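Local coordinates for ketosynthase (Streptomyces sp. MSC090213JE08, PDB 6KXD), which probably extends acyl chains carried on acyl carrier protein, condensing them with malonyl-ACP to give 3-oxoacyl-ACP with loss of carbon dioxide, at residues S37-I42 against T54-P59; E256-G261 against V401-T406; A120-Q125 against V138-I143. All blocks are in the same frame, centred on the assembly; numbering follows the deposited sequence.

How the interactions relate
All three contacts lie within one ketosynthase chain and are structural, with no ligand in them. Interaction 1 is a small two-stranded ribbon. Interaction 2 joins two strands of the main sheet system, and interaction 3 packs two helical pieces. Interactions 1 and 2 are on opposite sides of the chain's centre, with centres about 30 Å apart. Interaction 3 lies farther out; its centre is about 24 Å from that of interaction 1 and about 38 Å from that of interaction 2. Nearest atoms of interactions 1 and 3 are about 11 Å apart, so even these two do not touch. Interactions 2 and 3 also reach the partner subunit.

Interaction 1: S37-I42 against T54-P59; sequences SGARPI and TACEVP
Gly-38 meets Cys-56 through its carbonyl: O lies 3.1 Å from Cys-56 CA in a CA-H...O contact. This carbonyl sits inside an ST turn, in which Ser-37 OG accepts from Ala-39 N. Cys-56 SG rests against the peptide between Gly-38 and Ala-39. Ala-39 CB touches the methyl CG2 of Thr-54 at 3.9 Å.

Arg-40 buries more area here than any other residue. Its backbone forms an antiparallel hydrogen-bonded pair with Ala-55. Arg-40 N gives a bond of 2.9 Å to Ala-55 O, and Ala-55 N returns one of 3.1 Å to Arg-40 O. The side chain bends at chi3 (50°), which folds the guanidinium back over the second segment. There Arg-40 NH1 donates to Glu-57 O at 2.7 Å. The bond is not straight, 132° at the hydrogen, and the acceptor is tilted 26° from the guanidinium plane. Ser-20 O takes a second bond from NH1. Pro-59 lies over one face of the guanidinium, with Pro-59 CB 3.5 Å from Arg-40 NE and displaced toward the rim.

Pro-41 pairs with Thr-54 without hydrogen bonds, and the two side chains diverge.

Ile-42 closes the segment. Its CG1 presses on Ala-55 CB at 3.4 Å, a tight carbon contact. Glu-57 crosses Ile-42 at about a right angle, with OE2 3.5 Å from Ile-42 CG2. The carboxylate is held from just beyond the segment: Thr-43 OG1 bonds to OE1 and Arg-44 N to OE2. Glu-57 N is buried and has no partner in the model.

Strands 40-41 and 54-55 thus form a two-stranded antiparallel beta-ribbon, a hairpin with a long loop, within the N-terminal ketoacyl synthase family region.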
ATOM      1  N   SER A  37      22.230  -9.338 -16.173  1.00 61.32           N
ATOM      2  CA  SER A  37      21.940  -9.683 -14.804  1.00 59.75           C
ATOM      3  C   SER A  37      22.367  -8.508 -13.945  1.00 60.92           C
ATOM      4  O   SER A  37      23.429  -7.940 -14.144  1.00 55.79           O
ATOM      5  CB  SER A  37      22.604 -10.955 -14.357  1.00 60.67           C
ATOM      6  OG  SER A  37      22.728 -10.972 -12.948  1.00 56.56           O
ATOM      7  N   GLY A  38      21.497  -8.133 -13.006  1.00 52.31           N
ATOM      8  CA  GLY A  38      21.790  -7.027 -12.146  1.00 55.15           C
ATOM      9  C   GLY A  38      22.530  -7.428 -10.898  1.00 51.50           C
ATOM     10  O   GLY A  38      22.599  -6.636  -9.961  1.00 54.93           O
ATOM     11  N   ALA A  39      23.050  -8.666 -10.839  1.00 49.86           N
ATOM     12  CA  ALA A  39      23.687  -9.178  -9.649  1.00 50.28           C
ATOM     13  C   ALA A  39      25.044  -8.482  -9.495  1.00 51.01           C
ATOM     14  O   ALA A  39      25.818  -8.398 -10.441  1.00 54.53           O
ATOM     15  CB  ALA A  39      23.836 -10.694  -9.735  1.00 46.82           C
ATOM     16  N   ARG A  40      25.338  -8.020  -8.293  1.00 50.61           N
ATOM     17  CA  ARG A  40      26.619  -7.385  -8.017  1.00 55.08           C
ATOM     18  C   ARG A  40      26.797  -7.445  -6.523  1.00 56.04           C
ATOM     19  O   ARG A  40      25.830  -7.746  -5.829  1.00 54.27           O
ATOM     20  CB  ARG A  40      26.651  -5.943  -8.531  1.00 56.32           C
ATOM     21  CG  ARG A  40      25.459  -5.093  -8.113  1.00 57.57           C
ATOM     22  CD  ARG A  40      25.471  -3.697  -8.721  1.00 55.19           C
ATOM     23  NE  ARG A  40      25.678  -3.741 -10.155  1.00 61.99           N
ATOM     24  CZ  ARG A  40      24.736  -3.940 -11.063  1.00 60.35           C
ATOM     25  NH1 ARG A  40      23.470  -4.045 -10.713  1.00 65.17           N
ATOM     26  NH2 ARG A  40      25.075  -4.000 -12.331  1.00 58.48           N
ATOM     27  N   PRO A  41      28.012  -7.205  -5.977  1.00 56.37           N
ATOM     28  CA  PRO A  41      28.162  -7.168  -4.532  1.00 53.85           C
ATOM     29  C   PRO A  41      27.246  -6.100  -3.925  1.00 54.32           C
ATOM     30  O   PRO A  41      26.999  -5.030  -4.523  1.00 55.67           O
ATOM     31  CB  PRO A  41      29.634  -6.821  -4.288  1.00 55.12           C
ATOM     32  CG  PRO A  41      30.315  -7.193  -5.600  1.00 55.20           C
ATOM     33  CD  PRO A  41      29.284  -6.985  -6.691  1.00 56.98           C
ATOM     34  N   ILE A  42      26.787  -6.405  -2.721  1.00 52.91           N
ATOM     35  CA  ILE A  42      26.044  -5.464  -1.895  1.00 58.71           C
ATOM     36  C   ILE A  42      27.002  -4.385  -1.384  1.00 54.53           C
ATOM     37  O   ILE A  42      28.052  -4.711  -0.829  1.00 54.48           O
ATOM     38  CB  ILE A  42      25.398  -6.186  -0.705  1.00 56.28           C
ATOM     39  CG1 ILE A  42      24.318  -7.183  -1.130  1.00 53.25           C
ATOM     40  CG2 ILE A  42      24.863  -5.178   0.295  1.00 61.05           C
ATOM     41  CD1 ILE A  42      23.861  -8.085   0.020  1.00 54.48           C
ATOM     42  N   THR A  54      25.806 -10.956  -2.323  1.00 55.11           N
ATOM     43  CA  THR A  54      25.327 -10.567  -3.641  1.00 52.30           C
ATOM     44  C   THR A  54      23.849 -10.146  -3.559  1.00 53.07           C
ATOM     45  O   THR A  54      23.051 -10.754  -2.861  1.00 49.48           O
ATOM     46  CB  THR A  54      25.467 -11.715  -4.639  1.00 56.46           C
ATOM     47  OG1 THR A  54      26.841 -12.120  -4.623  1.00 60.93           O
ATOM     48  CG2 THR A  54      25.019 -11.344  -6.032  1.00 55.66           C
ATOM     49  N   ALA A  55      23.506  -9.108  -4.304  1.00 53.96           N
ATOM     50  CA  ALA A  55      22.139  -8.621  -4.445  1.00 51.02           C
ATOM     51  C   ALA A  55      22.110  -7.933  -5.792  1.00 53.93           C
ATOM     52  O   ALA A  55      23.146  -7.867  -6.450  1.00 53.50           O
ATOM     53  CB  ALA A  55      21.793  -7.696  -3.322  1.00 51.80           C
ATOM     54  N   CYS A  56      20.953  -7.416  -6.191  1.00 46.60           N
ATOM     55  CA  CYS A  56      20.825  -6.769  -7.455  1.00 44.27           C
ATOM     56  C   CYS A  56      20.581  -5.287  -7.215  1.00 49.67           C
ATOM     57  O   CYS A  56      19.465  -4.790  -7.450  1.00 52.67           O
ATOM     58  CB  CYS A  56      19.705  -7.350  -8.302  1.00 48.90           C
ATOM     59  SG  CYS A  56      20.044  -9.053  -8.829  1.00 52.95           S
ATOM     60  N   GLU A  57      21.626  -4.612  -6.743  1.00 51.53           N
ATOM     61  CA  GLU A  57      21.559  -3.201  -6.470  1.00 49.77           C
ATOM     62  C   GLU A  57      21.550  -2.411  -7.768  1.00 47.03           C
ATOM     63  O   GLU A  57      21.964  -2.884  -8.847  1.00 50.72           O
ATOM     64  CB  GLU A  57      22.734  -2.722  -5.634  1.00 50.76           C
ATOM     65  CG  GLU A  57      22.604  -3.035  -4.179  1.00 51.41           C
ATOM     66  CD  GLU A  57      23.804  -2.578  -3.384  1.00 53.77           C
ATOM     67  OE1 GLU A  57      24.674  -1.906  -3.988  1.00 58.55           O
ATOM     68  OE2 GLU A  57      23.864  -2.863  -2.176  1.00 56.46           O
ATOM     69  N   VAL A  58      21.034  -1.179  -7.653  1.00 47.16           N
ATOM     70  CA  VAL A  58      21.215  -0.191  -8.662  1.00 49.65           C
ATOM     71  C   VAL A  58      22.636   0.325  -8.458  1.00 46.60           C
ATOM     72  O   VAL A  58      23.013   0.776  -7.371  1.00 49.38           O
ATOM     73  CB  VAL A  58      20.165   0.935  -8.608  1.00 45.46           C
ATOM     74  CG1 VAL A  58      20.546   2.113  -9.494  1.00 50.60           C
ATOM     75  CG2 VAL A  58      18.793   0.419  -9.014  1.00 48.79           C
ATOM     76  N   PRO A  59      23.495   0.197  -9.479  1.00 56.84           N
ATOM     77  CA  PRO A  59      24.935   0.393  -9.277  1.00 60.73           C
ATOM     78  C   PRO A  59      25.379   1.855  -9.071  1.00 66.53           C
ATOM     79  O   PRO A  59      26.157   2.130  -8.133  1.00 64.33           O
ATOM     80  CB  PRO A  59      25.499  -0.229 -10.569  1.00 53.76           C
ATOM     81  CG  PRO A  59      24.458   0.025 -11.599  1.00 56.82           C
ATOM     82  CD  PRO A  59      23.147  -0.168 -10.860  1.00 50.59           C
TER

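Interaction 2: E256-G261 against V401-T406; sequences EVLGYG and VLILGT
This is an antiparallel strand pairing in the main sheet system, where strand 398-405 borders strand 255-264. Glu-256 N bonds to Gly-405 O at 2.7 Å, and Gly-261 pairs with Val-401 at the other end. Between them the register slips by one. Ile-403 O accepts from both Leu-258 N (2.9 Å) and Gly-259 N (3.2 Å), the second on a lone pair in the carbonyl plane.

The slip turns Leu-258 toward the other strand. Its CG stands beside the backbone N (chi1 -57°), and Leu-258 CD1 lies 3.8 Å from Gly-405 CA, in room left by the missing side chain. Leu-258 CD1 is also 4.0 Å from Ile-403 CG2. With an alanine in place of Leu-258, Gly-405 and Ile-403 CG2 would probably lose this apolar cover and a gap would open beside the bulge.

Val-257 CG2 lies alongside Leu-404 CD2 at 3.9 Å, and Val-257 CG1 meets Leu-402 CD1. Helices 172-185 and 341-355 pack on this face; helix 274-288 packs on the face of Val-401 and Ile-403. The pairing contains a classic beta bulge and forms part of the helix-sandwiched sheets of the thiolase fold.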
ATOM      1  N   GLU A 256      -1.469  -0.216 -24.201  1.00 58.10           N
ATOM      2  CA  GLU A 256      -2.741   0.028 -23.596  1.00 57.01           C
ATOM      3  C   GLU A 256      -2.810  -0.837 -22.330  1.00 50.93           C
ATOM      4  O   GLU A 256      -2.280  -1.956 -22.303  1.00 57.34           O
ATOM      5  CB  GLU A 256      -3.871  -0.281 -24.578  1.00 58.31           C
ATOM      6  CG  GLU A 256      -5.210   0.238 -24.103  1.00 63.19           C
ATOM      7  CD  GLU A 256      -6.400  -0.059 -24.996  1.00 67.22           C
ATOM      8  OE1 GLU A 256      -6.189  -0.532 -26.123  1.00 70.08           O
ATOM      9  OE2 GLU A 256      -7.540   0.190 -24.544  1.00 69.36           O
ATOM     10  N   VAL A 257      -3.430  -0.298 -21.275  1.00 51.92           N
ATOM     11  CA  VAL A 257      -3.793  -1.092 -20.100  1.00 47.65           C
ATOM     12  C   VAL A 257      -5.199  -1.652 -20.320  1.00 43.12           C
ATOM     13  O   VAL A 257      -6.175  -0.893 -20.388  1.00 50.95           O
ATOM     14  CB  VAL A 257      -3.748  -0.263 -18.797  1.00 49.69           C
ATOM     15  CG1 VAL A 257      -3.954  -1.190 -17.618  1.00 46.85           C
ATOM     16  CG2 VAL A 257      -2.456   0.520 -18.631  1.00 48.32           C
ATOM     17  N   LEU A 258      -5.311  -2.982 -20.403  1.00 45.95           N
ATOM     18  CA  LEU A 258      -6.562  -3.623 -20.741  1.00 52.26           C
ATOM     19  C   LEU A 258      -7.350  -3.975 -19.480  1.00 45.10           C
ATOM     20  O   LEU A 258      -8.577  -3.844 -19.450  1.00 48.46           O
ATOM     21  CB  LEU A 258      -6.283  -4.896 -21.535  1.00 48.96           C
ATOM     22  CG  LEU A 258      -5.474  -4.689 -22.812  1.00 51.79           C
ATOM     23  CD1 LEU A 258      -5.415  -5.987 -23.599  1.00 53.55           C
ATOM     24  CD2 LEU A 258      -6.061  -3.579 -23.640  1.00 54.41           C
ATOM     25  N   GLY A 259      -6.640  -4.461 -18.459  1.00 47.02           N
ATOM     26  CA  GLY A 259      -7.301  -4.862 -17.237  1.00 46.23           C
ATOM     27  C   GLY A 259      -6.332  -5.422 -16.216  1.00 42.83           C
ATOM     28  O   GLY A 259      -5.164  -5.639 -16.487  1.00 45.95           O
ATOM     29  N   TYR A 260      -6.874  -5.697 -15.038  1.00 42.03           N
ATOM     30  CA  TYR A 260      -6.157  -6.438 -14.047  1.00 38.13           C
ATOM     31  C   TYR A 260      -7.141  -7.223 -13.188  1.00 39.12           C
ATOM     32  O   TYR A 260      -8.390  -7.043 -13.257  1.00 41.82           O
ATOM     33  CB  TYR A 260      -5.250  -5.496 -13.242  1.00 38.96           C
ATOM     34  CG  TYR A 260      -5.895  -4.700 -12.139  1.00 40.63           C
ATOM     35  CD1 TYR A 260      -6.772  -3.667 -12.446  1.00 43.96           C
ATOM     36  CD2 TYR A 260      -5.558  -4.890 -10.801  1.00 39.57           C
ATOM     37  CE1 TYR A 260      -7.332  -2.873 -11.463  1.00 42.77           C
ATOM     38  CE2 TYR A 260      -6.094  -4.084  -9.805  1.00 40.97           C
ATOM     39  CZ  TYR A 260      -6.989  -3.084 -10.136  1.00 36.37           C
ATOM     40  OH  TYR A 260      -7.577  -2.251  -9.262  1.00 40.85           O
ATOM     41  N   GLY A 261      -6.561  -8.115 -12.393  1.00 40.94           N
ATOM     42  CA  GLY A 261      -7.300  -8.886 -11.452  1.00 42.00           C
ATOM     43  C   GLY A 261      -6.576  -8.924 -10.124  1.00 43.88           C
ATOM     44  O   GLY A 261      -5.348  -9.030 -10.071  1.00 41.47           O
ATOM     45  N   VAL A 401      -2.632  -9.469 -11.154  1.00 38.46           N
ATOM     46  CA  VAL A 401      -2.286  -9.821 -12.520  1.00 44.17           C
ATOM     47  C   VAL A 401      -2.754  -8.688 -13.417  1.00 40.20           C
ATOM     48  O   VAL A 401      -3.901  -8.229 -13.308  1.00 44.64           O
ATOM     49  CB  VAL A 401      -2.936 -11.164 -12.895  1.00 41.38           C
ATOM     50  CG1 VAL A 401      -2.602 -11.513 -14.332  1.00 46.23           C
ATOM     51  CG2 VAL A 401      -2.517 -12.247 -11.922  1.00 45.71           C
ATOM     52  N   LEU A 402      -1.838  -8.188 -14.250  1.00 39.63           N
ATOM     53  CA  LEU A 402      -2.064  -7.081 -15.115  1.00 41.67           C
ATOM     54  C   LEU A 402      -1.954  -7.545 -16.569  1.00 44.29           C
ATOM     55  O   LEU A 402      -1.051  -8.320 -16.876  1.00 46.55           O
ATOM     56  CB  LEU A 402      -0.998  -6.038 -14.799  1.00 41.54           C
ATOM     57  CG  LEU A 402      -0.903  -4.831 -15.723  1.00 44.05           C
ATOM     58  CD1 LEU A 402      -2.068  -3.893 -15.486  1.00 47.16           C
ATOM     59  CD2 LEU A 402       0.429  -4.117 -15.523  1.00 46.89           C
ATOM     60  N   ILE A 403      -2.884  -7.061 -17.387  1.00 48.03           N
ATOM     61  CA  ILE A 403      -2.942  -7.358 -18.817  1.00 51.79           C
ATOM     62  C   ILE A 403      -2.785  -6.044 -19.565  1.00 49.59           C
ATOM     63  O   ILE A 403      -3.615  -5.123 -19.414  1.00 47.50           O
ATOM     64  CB  ILE A 403      -4.240  -8.066 -19.240  1.00 53.07           C
ATOM     65  CG1 ILE A 403      -4.639  -9.256 -18.361  1.00 53.39           C
ATOM     66  CG2 ILE A 403      -4.144  -8.462 -20.705  1.00 59.21           C
ATOM     67  CD1 ILE A 403      -3.679 -10.409 -18.323  1.00 58.56           C
ATOM     68  N   LEU A 404      -1.714  -5.997 -20.373  1.00 44.35           N
ATOM     69  CA  LEU A 404      -1.411  -4.941 -21.297  1.00 49.74           C
ATOM     70  C   LEU A 404      -1.602  -5.445 -22.734  1.00 50.71           C
ATOM     71  O   LEU A 404      -1.512  -6.643 -22.989  1.00 49.47           O
ATOM     72  CB  LEU A 404       0.039  -4.518 -21.062  1.00 50.18           C
ATOM     73  CG  LEU A 404       0.363  -3.990 -19.662  1.00 50.24           C
ATOM     74  CD1 LEU A 404       1.825  -3.626 -19.553  1.00 51.61           C
ATOM     75  CD2 LEU A 404      -0.498  -2.790 -19.331  1.00 50.87           C
ATOM     76  N   GLY A 405      -1.863  -4.501 -23.641  1.00 57.23           N
ATOM     77  CA  GLY A 405      -2.122  -4.741 -25.048  1.00 58.17           C
ATOM     78  C   GLY A 405      -1.491  -3.679 -25.926  1.00 59.03           C
ATOM     79  O   GLY A 405      -1.148  -2.587 -25.448  1.00 53.16           O
ATOM     80  N   THR A 406      -1.316  -3.996 -27.219  1.00 59.71           N
ATOM     81  CA  THR A 406      -0.808  -3.000 -28.168  1.00 61.01           C
ATOM     82  C   THR A 406      -1.901  -1.950 -28.335  1.00 60.16           C
ATOM     83  O   THR A 406      -3.068  -2.308 -28.363  1.00 56.32           O
ATOM     84  CB  THR A 406      -0.409  -3.609 -29.523  1.00 65.38           C
ATOM     85  OG1 THR A 406       0.496  -4.689 -29.297  1.00 71.33           O
ATOM     86  CG2 THR A 406       0.251  -2.601 -30.442  1.00 58.23           C
TER

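Interaction 3: A120-Q125 against V138-I143; sequences AVLLEQ and VLARRI
Leu-139 pushes its CD1 into a shallow hollow on helix 116-129. Val-121 and Gln-125, one turn apart, form the two walls, and Leu-122 adds its CG at the side. Leu-139 CD1 is 3.4 Å from Val-121 CG1, a tight fit, and 3.5 Å from Gln-125 NE2. The valine crosses the leucine at about a right angle, while the glutamine meets it obliquely. The Gln-125 chain runs extended beyond CG, which carries its amide out to the tip of Leu-139. Asp-136 N donates to Gln-125 OE1 and so helps to fix the amide.

Leu-122 is the bump that goes the other way. It slides past Leu-139 in the opposite direction, with Leu-122 CD2 3.6 Å from Leu-139 CB. Its other branch, CD1, fills the notch between Ala-140 and Ile-143. There Leu-122 CD1 sits 3.8 Å from Ala-140 CA and 3.9 Å from Ile-143 CG2. The small Ala-140 leaves space for this methyl. The type I turn from Ala-140 to Ile-143 brings the isoleucine round to the far wall of the notch.

The second branch of Leu-139, CD2, lies over one face of the Arg-142 guanidinium, toward its rim. Arg-142 NE makes a salt bridge to Asp-118, near the start of helix 116-129. The contact between the segments themselves is apolar and interlocking.

Helix 116-129 thus packs against the short helix 137-140 and the turn after it. Phe-215 of the partner subunit packs on Ala-140 and Ile-143, while Leu-132 and Tyr-136 of that subunit pack on Leu-123 and Ala-120 of helix 116-129.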
ATOM      1  N   ALA A 120      16.882   0.619   9.837  1.00 40.24           N
ATOM      2  CA  ALA A 120      18.057  -0.150  10.353  1.00 40.59           C
ATOM      3  C   ALA A 120      19.108   0.847  10.866  1.00 41.56           C
ATOM      4  O   ALA A 120      19.567   0.758  11.995  1.00 46.23           O
ATOM      5  CB  ALA A 120      18.598  -1.029   9.272  1.00 42.93           C
ATOM      6  N   VAL A 121      19.325   1.890  10.088  1.00 40.72           N
ATOM      7  CA  VAL A 121      20.322   2.888  10.485  1.00 41.73           C
ATOM      8  C   VAL A 121      19.906   3.591  11.763  1.00 46.54           C
ATOM      9  O   VAL A 121      20.748   3.859  12.667  1.00 43.19           O
ATOM     10  CB  VAL A 121      20.598   3.876   9.346  1.00 44.56           C
ATOM     11  CG1 VAL A 121      21.472   5.020   9.842  1.00 46.74           C
ATOM     12  CG2 VAL A 121      21.200   3.223   8.120  1.00 47.11           C
ATOM     13  N   LEU A 122      18.610   3.887  11.897  1.00 43.03           N
ATOM     14  CA  LEU A 122      18.094   4.405  13.151  1.00 44.52           C
ATOM     15  C   LEU A 122      18.410   3.477  14.320  1.00 47.56           C
ATOM     16  O   LEU A 122      18.796   3.943  15.402  1.00 41.76           O
ATOM     17  CB  LEU A 122      16.578   4.615  13.068  1.00 43.39           C
ATOM     18  CG  LEU A 122      16.132   5.874  12.339  1.00 39.30           C
ATOM     19  CD1 LEU A 122      14.662   5.768  11.950  1.00 42.69           C
ATOM     20  CD2 LEU A 122      16.361   7.066  13.228  1.00 42.88           C
ATOM     21  N   LEU A 123      18.168   2.173  14.146  1.00 43.05           N
ATOM     22  CA  LEU A 123      18.435   1.258  15.249  1.00 48.20           C
ATOM     23  C   LEU A 123      19.937   1.196  15.568  1.00 44.64           C
ATOM     24  O   LEU A 123      20.259   1.019  16.710  1.00 50.15           O
ATOM     25  CB  LEU A 123      17.925  -0.136  14.893  1.00 48.56           C
ATOM     26  CG  LEU A 123      16.406  -0.207  14.790  1.00 51.02           C
ATOM     27  CD1 LEU A 123      15.978  -1.601  14.368  1.00 53.91           C
ATOM     28  CD2 LEU A 123      15.758   0.214  16.101  1.00 50.81           C
ATOM     29  N   GLU A 124      20.775   1.228  14.529  1.00 49.89           N
ATOM     30  CA  GLU A 124      22.245   1.311  14.643  1.00 53.15           C
ATOM     31  C   GLU A 124      22.626   2.488  15.532  1.00 53.59           C
ATOM     32  O   GLU A 124      23.498   2.361  16.379  1.00 55.70           O
ATOM     33  CB  GLU A 124      22.939   1.509  13.291  1.00 51.57           C
ATOM     34  CG  GLU A 124      22.856   0.329  12.339  1.00 56.99           C
ATOM     35  CD  GLU A 124      23.639   0.535  11.049  1.00 61.68           C
ATOM     36  OE1 GLU A 124      24.327   1.576  10.946  1.00 65.25           O
ATOM     37  OE2 GLU A 124      23.566  -0.333  10.143  1.00 61.71           O
ATOM     38  N   GLN A 125      21.941   3.628  15.362  1.00 50.41           N
ATOM     39  CA  GLN A 125      22.296   4.839  16.110  1.00 51.23           C
ATOM     40  C   GLN A 125      21.953   4.630  17.585  1.00 56.39           C
ATOM     41  O   GLN A 125      22.743   4.984  18.479  1.00 52.65           O
ATOM     42  CB  GLN A 125      21.666   6.081  15.483  1.00 47.27           C
ATOM     43  CG  GLN A 125      22.052   6.285  14.026  1.00 51.18           C
ATOM     44  CD  GLN A 125      21.203   7.332  13.347  1.00 49.76           C
ATOM     45  OE1 GLN A 125      20.101   7.626  13.811  1.00 48.37           O
ATOM     46  NE2 GLN A 125      21.709   7.884  12.242  1.00 45.38           N
ATOM     47  N   VAL A 138      16.044  13.206  11.087  1.00 42.90           N
ATOM     48  CA  VAL A 138      15.915  13.310   9.653  1.00 46.08           C
ATOM     49  C   VAL A 138      15.541  11.933   9.100  1.00 47.61           C
ATOM     50  O   VAL A 138      14.690  11.813   8.217  1.00 48.83           O
ATOM     51  CB  VAL A 138      17.177  13.889   8.996  1.00 51.92           C
ATOM     52  CG1 VAL A 138      17.293  13.539   7.535  1.00 51.11           C
ATOM     53  CG2 VAL A 138      17.217  15.394   9.192  1.00 61.77           C
ATOM     54  N   LEU A 139      16.177  10.907   9.648  1.00 43.39           N
ATOM     55  CA  LEU A 139      15.837   9.548   9.330  1.00 45.95           C
ATOM     56  C   LEU A 139      14.434   9.204   9.806  1.00 38.25           C
ATOM     57  O   LEU A 139      13.657   8.614   9.012  1.00 44.03           O
ATOM     58  CB  LEU A 139      16.832   8.593   9.988  1.00 48.12           C
ATOM     59  CG  LEU A 139      18.216   8.545   9.362  1.00 54.13           C
ATOM     60  CD1 LEU A 139      19.055   7.455  10.014  1.00 57.38           C
ATOM     61  CD2 LEU A 139      18.119   8.299   7.886  1.00 53.65           C
ATOM     62  N   ALA A 140      14.120   9.518  11.052  1.00 39.95           N
ATOM     63  CA  ALA A 140      12.863   9.056  11.605  1.00 40.83           C
ATOM     64  C   ALA A 140      11.716   9.712  10.841  1.00 44.76           C
ATOM     65  O   ALA A 140      10.699   9.126  10.708  1.00 41.71           O
ATOM     66  CB  ALA A 140      12.770   9.312  13.086  1.00 43.01           C
ATOM     67  N   ARG A 141      11.922  10.915  10.297  1.00 42.76           N
ATOM     68  CA  ARG A 141      10.822  11.607   9.574  1.00 45.91           C
ATOM     69  C   ARG A 141      10.495  10.982   8.209  1.00 43.20           C
ATOM     70  O   ARG A 141       9.461  11.273   7.652  1.00 51.61           O
ATOM     71  CB  ARG A 141      11.213  13.068   9.363  1.00 42.35           C
ATOM     72  CG  ARG A 141      10.992  13.858  10.637  1.00 42.62           C
ATOM     73  CD  ARG A 141      11.773  15.155  10.565  1.00 45.54           C
ATOM     74  NE  ARG A 141      11.782  15.765  11.880  1.00 52.92           N
ATOM     75  CZ  ARG A 141      12.582  16.758  12.221  1.00 53.83           C
ATOM     76  NH1 ARG A 141      13.509  17.166  11.375  1.00 57.88           N
ATOM     77  NH2 ARG A 141      12.442  17.324  13.399  1.00 54.72           N
ATOM     78  N   ARG A 142      11.379  10.170   7.643  1.00 39.96           N
ATOM     79  CA  ARG A 142      11.192   9.768   6.310  1.00 39.39           C
ATOM     80  C   ARG A 142      10.922   8.263   6.140  1.00 36.01           C
ATOM     81  O   ARG A 142      10.959   7.826   5.028  1.00 41.14           O
ATOM     82  CB  ARG A 142      12.396  10.238   5.515  1.00 43.00           C
ATOM     83  CG  ARG A 142      13.626   9.363   5.667  1.00 42.24           C
ATOM     84  CD  ARG A 142      14.792  10.122   5.067  1.00 40.51           C
ATOM     85  NE  ARG A 142      15.937   9.224   4.975  1.00 41.27           N
ATOM     86  CZ  ARG A 142      17.179   9.638   4.783  1.00 48.01           C
ATOM     87  NH1 ARG A 142      17.452  10.935   4.854  1.00 39.20           N
ATOM     88  NH2 ARG A 142      18.120   8.755   4.521  1.00 44.65           N
ATOM     89  N   ILE A 143      10.690   7.521   7.230  1.00 39.94           N
ATOM     90  CA  ILE A 143      10.611   6.048   7.186  1.00 39.82           C
ATOM     91  C   ILE A 143       9.211   5.553   6.812  1.00 40.18           C
ATOM     92  O   ILE A 143       9.074   4.405   6.491  1.00 44.44           O
ATOM     93  CB  ILE A 143      11.056   5.400   8.515  1.00 42.31           C
ATOM     94  CG1 ILE A 143      10.240   5.912   9.694  1.00 47.71           C
ATOM     95  CG2 ILE A 143      12.565   5.605   8.718  1.00 48.63           C
ATOM     96  CD1 ILE A 143      10.136   4.960  10.840  1.00 53.75           C
TER